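Local atomic coordinates of transcriptional regulator (NtrC family) (Aquifex aeolicus, PDB entry 3DZD), a protein that probably activates sigma54-dependent transcription, coupling a response-regulator receiver domain to an AAA+ ATPase that carries bound ADP in this inactive-state structure. Residues I40-F45 with N69-S73; V60-D64 with K89-A95. All coordinates share one frame; numbering follows the deposited sequence.

Interaction 1: residues I40-F45 with N69-S73; sequences IKELFF and NSPDS
The ring of F44 lies against the S70-S73 turn and meets three of its side chains. With CG anti to the backbone N (chi1 177°), the ring end comes closer to the turn than its CB direction alone would bring it. S70 OG sits at the ring edge, near the ring plane, 3.3 Å from F44 CD1. S73 OG lies oblique to the ring, 3.7 Å from F44 CE1. D72 CB is likewise oblique, 3.7 Å from F44 CZ, and the F44 and D72 side chains cross at about a right angle, ring and carboxylate planes 78° apart. From the last turn of helix 33-42, I40 brings its CG2 methyl within 3.8 Å of S70 CB. The direct polar link is S73 OG donating to F45 O, modelled at 2.4 Å, too short for its exact length to be trusted. A second link runs through one water, which donates to L43 O (2.9 Å), accepts from F45 N (2.7 Å) and bonds to S70 OG. The turn itself is closed by S73 N to S70 O (2.9 Å). Q258 NE2 of the second subunit donates a hydrogen bond to I40 O, and Q258 also packs on F44. In the receiver fold, the contact joins the end of helix 33-42 to the loop before strand 74-79, while I40 packs on L4 of strand 2-6 and on F65 and I66 of helix 62-69.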
ATOM      1  N   ILE A  40     -13.562 -23.629  15.216  1.00 64.32           N
ATOM      2  CA  ILE A  40     -13.271 -22.824  14.034  1.00 63.80           C
ATOM      3  C   ILE A  40     -14.486 -21.985  13.619  1.00 66.25           C
ATOM      4  O   ILE A  40     -14.368 -20.781  13.372  1.00 63.42           O
ATOM      5  CB  ILE A  40     -12.788 -23.715  12.866  1.00 56.69           C
ATOM      6  CG1 ILE A  40     -11.419 -24.313  13.197  1.00 55.07           C
ATOM      7  CG2 ILE A  40     -12.738 -22.938  11.569  1.00 56.39           C
ATOM      8  CD1 ILE A  40     -10.926 -25.311  12.183  1.00 58.75           C
ATOM      9  N   LYS A  41     -15.652 -22.624  13.562  1.00 80.36           N
ATOM     10  CA  LYS A  41     -16.889 -21.956  13.165  1.00 77.85           C
ATOM     11  C   LYS A  41     -17.317 -20.949  14.226  1.00 75.94           C
ATOM     12  O   LYS A  41     -18.046 -19.996  13.945  1.00 80.50           O
ATOM     13  CB  LYS A  41     -18.002 -22.988  12.949  1.00 76.58           C
ATOM     14  CG  LYS A  41     -17.753 -23.940  11.787  1.00 74.48           C
ATOM     15  CD  LYS A  41     -18.486 -25.260  11.967  1.00 82.35           C
ATOM     16  CE  LYS A  41     -19.994 -25.075  11.921  1.00 89.18           C
ATOM     17  NZ  LYS A  41     -20.728 -26.352  12.158  1.00100.06           N
ATOM     18  N   GLU A  42     -16.846 -21.175  15.444  1.00 64.74           N
ATOM     19  CA  GLU A  42     -17.245 -20.397  16.605  1.00 66.06           C
ATOM     20  C   GLU A  42     -16.397 -19.133  16.744  1.00 70.24           C
ATOM     21  O   GLU A  42     -16.902 -18.061  17.089  1.00 67.23           O
ATOM     22  CB  GLU A  42     -17.095 -21.273  17.849  1.00 77.29           C
ATOM     23  CG  GLU A  42     -17.651 -20.700  19.139  1.00 85.25           C
ATOM     24  CD  GLU A  42     -17.417 -21.630  20.321  1.00100.81           C
ATOM     25  OE1 GLU A  42     -16.284 -22.141  20.470  1.00 98.32           O
ATOM     26  OE2 GLU A  42     -18.367 -21.853  21.100  1.00112.92           O
ATOM     27  N   LEU A  43     -15.104 -19.263  16.463  1.00 64.16           N
ATOM     28  CA  LEU A  43     -14.159 -18.186  16.713  1.00 60.84           C
ATOM     29  C   LEU A  43     -13.028 -18.194  15.684  1.00 57.91           C
ATOM     30  O   LEU A  43     -12.633 -19.247  15.181  1.00 59.20           O
ATOM     31  CB  LEU A  43     -13.620 -18.301  18.141  1.00 63.67           C
ATOM     32  CG  LEU A  43     -12.279 -17.668  18.518  1.00 67.90           C
ATOM     33  CD1 LEU A  43     -12.326 -16.146  18.422  1.00 73.17           C
ATOM     34  CD2 LEU A  43     -11.885 -18.105  19.922  1.00 65.28           C
ATOM     35  N   PHE A  44     -12.525 -17.012  15.348  1.00 61.83           N
ATOM     36  CA  PHE A  44     -11.482 -16.916  14.337  1.00 56.77           C
ATOM     37  C   PHE A  44     -10.069 -17.024  14.911  1.00 49.84           C
ATOM     38  O   PHE A  44      -9.666 -16.218  15.751  1.00 54.25           O
ATOM     39  CB  PHE A  44     -11.606 -15.622  13.533  1.00 51.54           C
ATOM     40  CG  PHE A  44     -10.503 -15.441  12.534  1.00 47.20           C
ATOM     41  CD1 PHE A  44     -10.477 -16.192  11.373  1.00 43.84           C
ATOM     42  CD2 PHE A  44      -9.473 -14.549  12.773  1.00 46.94           C
ATOM     43  CE1 PHE A  44      -9.463 -16.045  10.463  1.00 43.39           C
ATOM     44  CE2 PHE A  44      -8.450 -14.399  11.862  1.00 43.38           C
ATOM     45  CZ  PHE A  44      -8.446 -15.148  10.703  1.00 42.83           C
ATOM     46  N   PHE A  45      -9.328 -18.030  14.452  1.00 45.13           N
ATOM     47  CA  PHE A  45      -7.913 -18.165  14.790  1.00 47.32           C
ATOM     48  C   PHE A  45      -7.080 -17.767  13.586  1.00 44.12           C
ATOM     49  O   PHE A  45      -7.172 -18.404  12.544  1.00 44.28           O
ATOM     50  CB  PHE A  45      -7.575 -19.607  15.165  1.00 48.28           C
ATOM     51  CG  PHE A  45      -8.331 -20.122  16.354  1.00 49.35           C
ATOM     52  CD1 PHE A  45      -7.884 -19.864  17.640  1.00 49.80           C
ATOM     53  CD2 PHE A  45      -9.478 -20.880  16.185  1.00 51.50           C
ATOM     54  CE1 PHE A  45      -8.574 -20.344  18.737  1.00 52.72           C
ATOM     55  CE2 PHE A  45     -10.176 -21.364  17.276  1.00 53.24           C
ATOM     56  CZ  PHE A  45      -9.721 -21.097  18.554  1.00 56.70           C
ATOM     57  N   ASN A  69     -14.272 -22.496   5.908  1.00 66.38           N
ATOM     58  CA  ASN A  69     -14.933 -21.796   7.002  1.00 62.44           C
ATOM     59  C   ASN A  69     -14.045 -20.812   7.771  1.00 66.46           C
ATOM     60  O   ASN A  69     -14.486 -20.209   8.751  1.00 60.16           O
ATOM     61  CB  ASN A  69     -15.547 -22.815   7.961  1.00 68.36           C
ATOM     62  CG  ASN A  69     -16.224 -23.964   7.229  1.00 77.02           C
ATOM     63  OD1 ASN A  69     -16.597 -23.840   6.063  1.00 77.84           O
ATOM     64  ND2 ASN A  69     -16.380 -25.090   7.912  1.00 76.60           N
ATOM     65  N   SER A  70     -12.800 -20.650   7.327  1.00 62.46           N
ATOM     66  CA  SER A  70     -11.878 -19.701   7.949  1.00 52.87           C
ATOM     67  C   SER A  70     -10.732 -19.380   6.988  1.00 57.31           C
ATOM     68  O   SER A  70      -9.565 -19.633   7.293  1.00 58.64           O
ATOM     69  CB  SER A  70     -11.335 -20.267   9.263  1.00 56.35           C
ATOM     70  OG  SER A  70     -10.979 -19.227  10.155  1.00 63.37           O
ATOM     71  N   PRO A  71     -11.070 -18.795   5.827  1.00 69.56           N
ATOM     72  CA  PRO A  71     -10.176 -18.618   4.676  1.00 69.91           C
ATOM     73  C   PRO A  71      -8.937 -17.792   4.998  1.00 67.47           C
ATOM     74  O   PRO A  71      -7.924 -17.923   4.313  1.00 68.91           O
ATOM     75  CB  PRO A  71     -11.047 -17.859   3.668  1.00 72.85           C
ATOM     76  CG  PRO A  71     -12.448 -18.036   4.139  1.00 74.36           C
ATOM     77  CD  PRO A  71     -12.362 -18.123   5.619  1.00 72.13           C
ATOM     78  N   ASP A  72      -9.024 -16.949   6.020  1.00 73.36           N
ATOM     79  CA  ASP A  72      -7.906 -16.095   6.396  1.00 71.31           C
ATOM     80  C   ASP A  72      -6.931 -16.791   7.349  1.00 71.07           C
ATOM     81  O   ASP A  72      -5.823 -16.304   7.574  1.00 64.82           O
ATOM     82  CB  ASP A  72      -8.415 -14.793   7.015  1.00 71.75           C
ATOM     83  CG  ASP A  72      -9.159 -13.922   6.016  1.00 76.60           C
ATOM     84  OD1 ASP A  72      -8.552 -13.511   5.003  1.00 76.11           O
ATOM     85  OD2 ASP A  72     -10.353 -13.642   6.254  1.00 81.99           O
ATOM     86  N   SER A  73      -7.337 -17.924   7.914  1.00 50.27           N
ATOM     87  CA  SER A  73      -6.442 -18.664   8.798  1.00 52.65           C
ATOM     88  C   SER A  73      -5.209 -19.165   8.052  1.00 55.06           C
ATOM     89  O   SER A  73      -5.310 -19.692   6.942  1.00 50.30           O
ATOM     90  CB  SER A  73      -7.157 -19.840   9.448  1.00 51.51           C
ATOM     91  OG  SER A  73      -8.015 -19.396  10.478  1.00 49.98           O
TER
HETATM   92  O   HOH W   1     -10.910 -19.632  12.877  1.00 63.36           O

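Interaction 2: residues V60-D64 with K89-A95; sequences VNFID and KAIKKGA
I63 and V60 face the last turns of helix 85-93 in the CheY-like receiver fold, where two neighbouring helices pack on one side of the parallel sheet. The tight part is apolar: I63 CD1 lies 3.6 Å from A90 CB and 3.8 Å from A95 CB. Its chi1 of -75° sets CG1 anti to the carbonyl carbon and leaves CG2 anti to the backbone N, where CG2 comes within 4.0 Å of K93 CB. V60 CG1 rests over the backbone at A90, and V77 of strand 74-79 touches both I63 and A90. G94 ends the helix in a Schellman motif: its phi is positive (126°), A95 N bonds to A90 O and G94 N to I91 O. The outer side is looser and polar. There the bent K93 chain crosses D64 at about a right angle, and its amine forms a salt bridge with D64 OD2 at 3.3 Å. With D64 cut back to an alanine, the K93 amine is likely to lose this charged mate and its chain to turn more freely. N61 OD1 lies 3.3 Å from K93 CE. A water bridges D64 and K93, donating to D64 OD1 at 2.9 Å and accepting weakly from K93 NZ.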
ATOM      1  N   VAL A  60      -4.958 -33.975   6.642  1.00 69.07           N
ATOM      2  CA  VAL A  60      -4.643 -33.211   5.436  1.00 73.10           C
ATOM      3  C   VAL A  60      -5.896 -32.596   4.805  1.00 73.58           C
ATOM      4  O   VAL A  60      -5.977 -31.380   4.609  1.00 69.86           O
ATOM      5  CB  VAL A  60      -3.950 -34.098   4.383  1.00 78.39           C
ATOM      6  CG1 VAL A  60      -3.600 -33.284   3.148  1.00 73.52           C
ATOM      7  CG2 VAL A  60      -2.711 -34.755   4.974  1.00 74.21           C
ATOM      8  N   ASN A  61      -6.873 -33.442   4.487  1.00 76.20           N
ATOM      9  CA  ASN A  61      -8.111 -32.991   3.858  1.00 72.94           C
ATOM     10  C   ASN A  61      -8.861 -31.967   4.701  1.00 63.93           C
ATOM     11  O   ASN A  61      -9.576 -31.117   4.168  1.00 65.13           O
ATOM     12  CB  ASN A  61      -9.022 -34.180   3.544  1.00 78.86           C
ATOM     13  CG  ASN A  61      -8.426 -35.108   2.502  1.00 92.95           C
ATOM     14  OD1 ASN A  61      -7.635 -34.683   1.656  1.00 88.34           O
ATOM     15  ND2 ASN A  61      -8.803 -36.382   2.556  1.00 94.54           N
ATOM     16  N   PHE A  62      -8.697 -32.052   6.017  1.00 67.55           N
ATOM     17  CA  PHE A  62      -9.323 -31.095   6.924  1.00 65.26           C
ATOM     18  C   PHE A  62      -8.917 -29.660   6.599  1.00 58.62           C
ATOM     19  O   PHE A  62      -9.621 -28.714   6.936  1.00 58.29           O
ATOM     20  CB  PHE A  62      -8.974 -31.410   8.375  1.00 68.94           C
ATOM     21  CG  PHE A  62      -9.728 -30.578   9.363  1.00 70.10           C
ATOM     22  CD1 PHE A  62     -11.030 -30.900   9.704  1.00 69.98           C
ATOM     23  CD2 PHE A  62      -9.143 -29.465   9.942  1.00 61.61           C
ATOM     24  CE1 PHE A  62     -11.736 -30.133  10.611  1.00 66.86           C
ATOM     25  CE2 PHE A  62      -9.847 -28.692  10.850  1.00 62.02           C
ATOM     26  CZ  PHE A  62     -11.146 -29.031  11.186  1.00 65.23           C
ATOM     27  N   ILE A  63      -7.771 -29.502   5.949  1.00 69.40           N
ATOM     28  CA  ILE A  63      -7.363 -28.192   5.478  1.00 68.19           C
ATOM     29  C   ILE A  63      -8.471 -27.578   4.626  1.00 67.94           C
ATOM     30  O   ILE A  63      -8.683 -26.367   4.658  1.00 63.13           O
ATOM     31  CB  ILE A  63      -6.052 -28.263   4.678  1.00 68.10           C
ATOM     32  CG1 ILE A  63      -4.871 -28.450   5.628  1.00 62.91           C
ATOM     33  CG2 ILE A  63      -5.861 -27.009   3.850  1.00 64.22           C
ATOM     34  CD1 ILE A  63      -3.568 -28.681   4.922  1.00 65.15           C
ATOM     35  N   ASP A  64      -9.192 -28.412   3.879  1.00 62.19           N
ATOM     36  CA  ASP A  64     -10.294 -27.913   3.057  1.00 65.55           C
ATOM     37  C   ASP A  64     -11.415 -27.345   3.926  1.00 63.65           C
ATOM     38  O   ASP A  64     -12.028 -26.334   3.582  1.00 62.40           O
ATOM     39  CB  ASP A  64     -10.830 -29.002   2.122  1.00 65.99           C
ATOM     40  CG  ASP A  64      -9.840 -29.375   1.028  1.00 71.64           C
ATOM     41  OD1 ASP A  64      -9.284 -28.462   0.378  1.00 63.90           O
ATOM     42  OD2 ASP A  64      -9.625 -30.589   0.817  1.00 78.71           O
ATOM     43  N   LYS A  89       1.713 -32.647   0.492  1.00 68.66           N
ATOM     44  CA  LYS A  89       0.291 -32.806   0.237  1.00 73.81           C
ATOM     45  C   LYS A  89      -0.434 -31.616   0.850  1.00 69.17           C
ATOM     46  O   LYS A  89      -1.158 -30.893   0.168  1.00 62.47           O
ATOM     47  CB  LYS A  89      -0.199 -34.103   0.878  1.00 78.93           C
ATOM     48  CG  LYS A  89      -1.054 -34.999  -0.002  1.00 90.69           C
ATOM     49  CD  LYS A  89      -1.198 -36.376   0.645  1.00 96.53           C
ATOM     50  CE  LYS A  89      -1.617 -37.442  -0.355  1.00 98.49           C
ATOM     51  NZ  LYS A  89      -1.397 -38.815   0.187  1.00 98.67           N
ATOM     52  N   ALA A  90      -0.208 -31.412   2.145  1.00 60.74           N
ATOM     53  CA  ALA A  90      -0.822 -30.319   2.888  1.00 52.22           C
ATOM     54  C   ALA A  90      -0.486 -28.963   2.287  1.00 57.12           C
ATOM     55  O   ALA A  90      -1.358 -28.108   2.135  1.00 49.92           O
ATOM     56  CB  ALA A  90      -0.386 -30.366   4.337  1.00 63.18           C
ATOM     57  N   ILE A  91       0.782 -28.759   1.954  1.00 67.42           N
ATOM     58  CA  ILE A  91       1.206 -27.490   1.378  1.00 60.97           C
ATOM     59  C   ILE A  91       0.459 -27.192   0.082  1.00 58.40           C
ATOM     60  O   ILE A  91       0.031 -26.061  -0.152  1.00 56.83           O
ATOM     61  CB  ILE A  91       2.720 -27.460   1.098  1.00 62.58           C
ATOM     62  CG1 ILE A  91       3.520 -27.568   2.403  1.00 57.78           C
ATOM     63  CG2 ILE A  91       3.079 -26.194   0.324  1.00 57.05           C
ATOM     64  CD1 ILE A  91       3.319 -26.409   3.363  1.00 49.08           C
ATOM     65  N   LYS A  92       0.310 -28.203  -0.766  1.00 64.17           N
ATOM     66  CA  LYS A  92      -0.401 -28.025  -2.023  1.00 63.95           C
ATOM     67  C   LYS A  92      -1.888 -27.792  -1.775  1.00 65.61           C
ATOM     68  O   LYS A  92      -2.556 -27.112  -2.555  1.00 65.41           O
ATOM     69  CB  LYS A  92      -0.179 -29.226  -2.942  1.00 72.10           C
ATOM     70  CG  LYS A  92       1.267 -29.376  -3.379  1.00 72.74           C
ATOM     71  CD  LYS A  92       1.564 -30.773  -3.894  1.00 81.72           C
ATOM     72  CE  LYS A  92       0.963 -31.002  -5.267  1.00 85.23           C
ATOM     73  NZ  LYS A  92       1.543 -32.209  -5.919  1.00 95.88           N
ATOM     74  N   LYS A  93      -2.406 -28.347  -0.682  1.00 63.00           N
ATOM     75  CA  LYS A  93      -3.790 -28.086  -0.310  1.00 61.19           C
ATOM     76  C   LYS A  93      -3.953 -26.648   0.140  1.00 63.65           C
ATOM     77  O   LYS A  93      -5.058 -26.116   0.144  1.00 66.19           O
ATOM     78  CB  LYS A  93      -4.277 -29.040   0.780  1.00 64.53           C
ATOM     79  CG  LYS A  93      -4.845 -30.332   0.235  1.00 78.72           C
ATOM     80  CD  LYS A  93      -6.083 -30.759   0.996  1.00 81.41           C
ATOM     81  CE  LYS A  93      -6.843 -31.823   0.218  1.00 94.98           C
ATOM     82  NZ  LYS A  93      -7.080 -31.412  -1.195  1.00 89.98           N
ATOM     83  N   GLY A  94      -2.849 -26.019   0.523  1.00 70.42           N
ATOM     84  CA  GLY A  94      -2.881 -24.616   0.887  1.00 64.50           C
ATOM     85  C   GLY A  94      -2.315 -24.285   2.255  1.00 66.75           C
ATOM     86  O   GLY A  94      -2.429 -23.144   2.707  1.00 64.00           O
ATOM     87  N   ALA A  95      -1.718 -25.269   2.922  1.00 53.45           N
ATOM     88  CA  ALA A  95      -1.059 -25.014   4.198  1.00 51.86           C
ATOM     89  C   ALA A  95       0.119 -24.077   3.947  1.00 52.30           C
ATOM     90  O   ALA A  95       0.745 -24.144   2.887  1.00 54.13           O
ATOM     91  CB  ALA A  95      -0.586 -26.327   4.835  1.00 51.21           C
TER
HETATM   92  O   HOH W   2      -8.863 -28.684  -2.465  1.00 83.56           O

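Overall arrangement
From the N terminus, the chain first reaches 40-45, at the end of helix 33-42, then 60-64 at the start of helix 62-69. Interaction 1 closes its loop at 69-73, with 23 residues between its segments, and interaction 2 closes at 89-95, with 24 between. The segments alternate, so the two loops cross, sharing helix 62-69: interaction 2 uses its beginning, interaction 1 its last residue and the loop that follows. Together they tie that helix to helix 33-42 and to helix 85-93 within one receiver domain. Their centres lie 15 Å apart, and they meet directly where I40 CD1 packs on F62 CE2 at 3.8 Å.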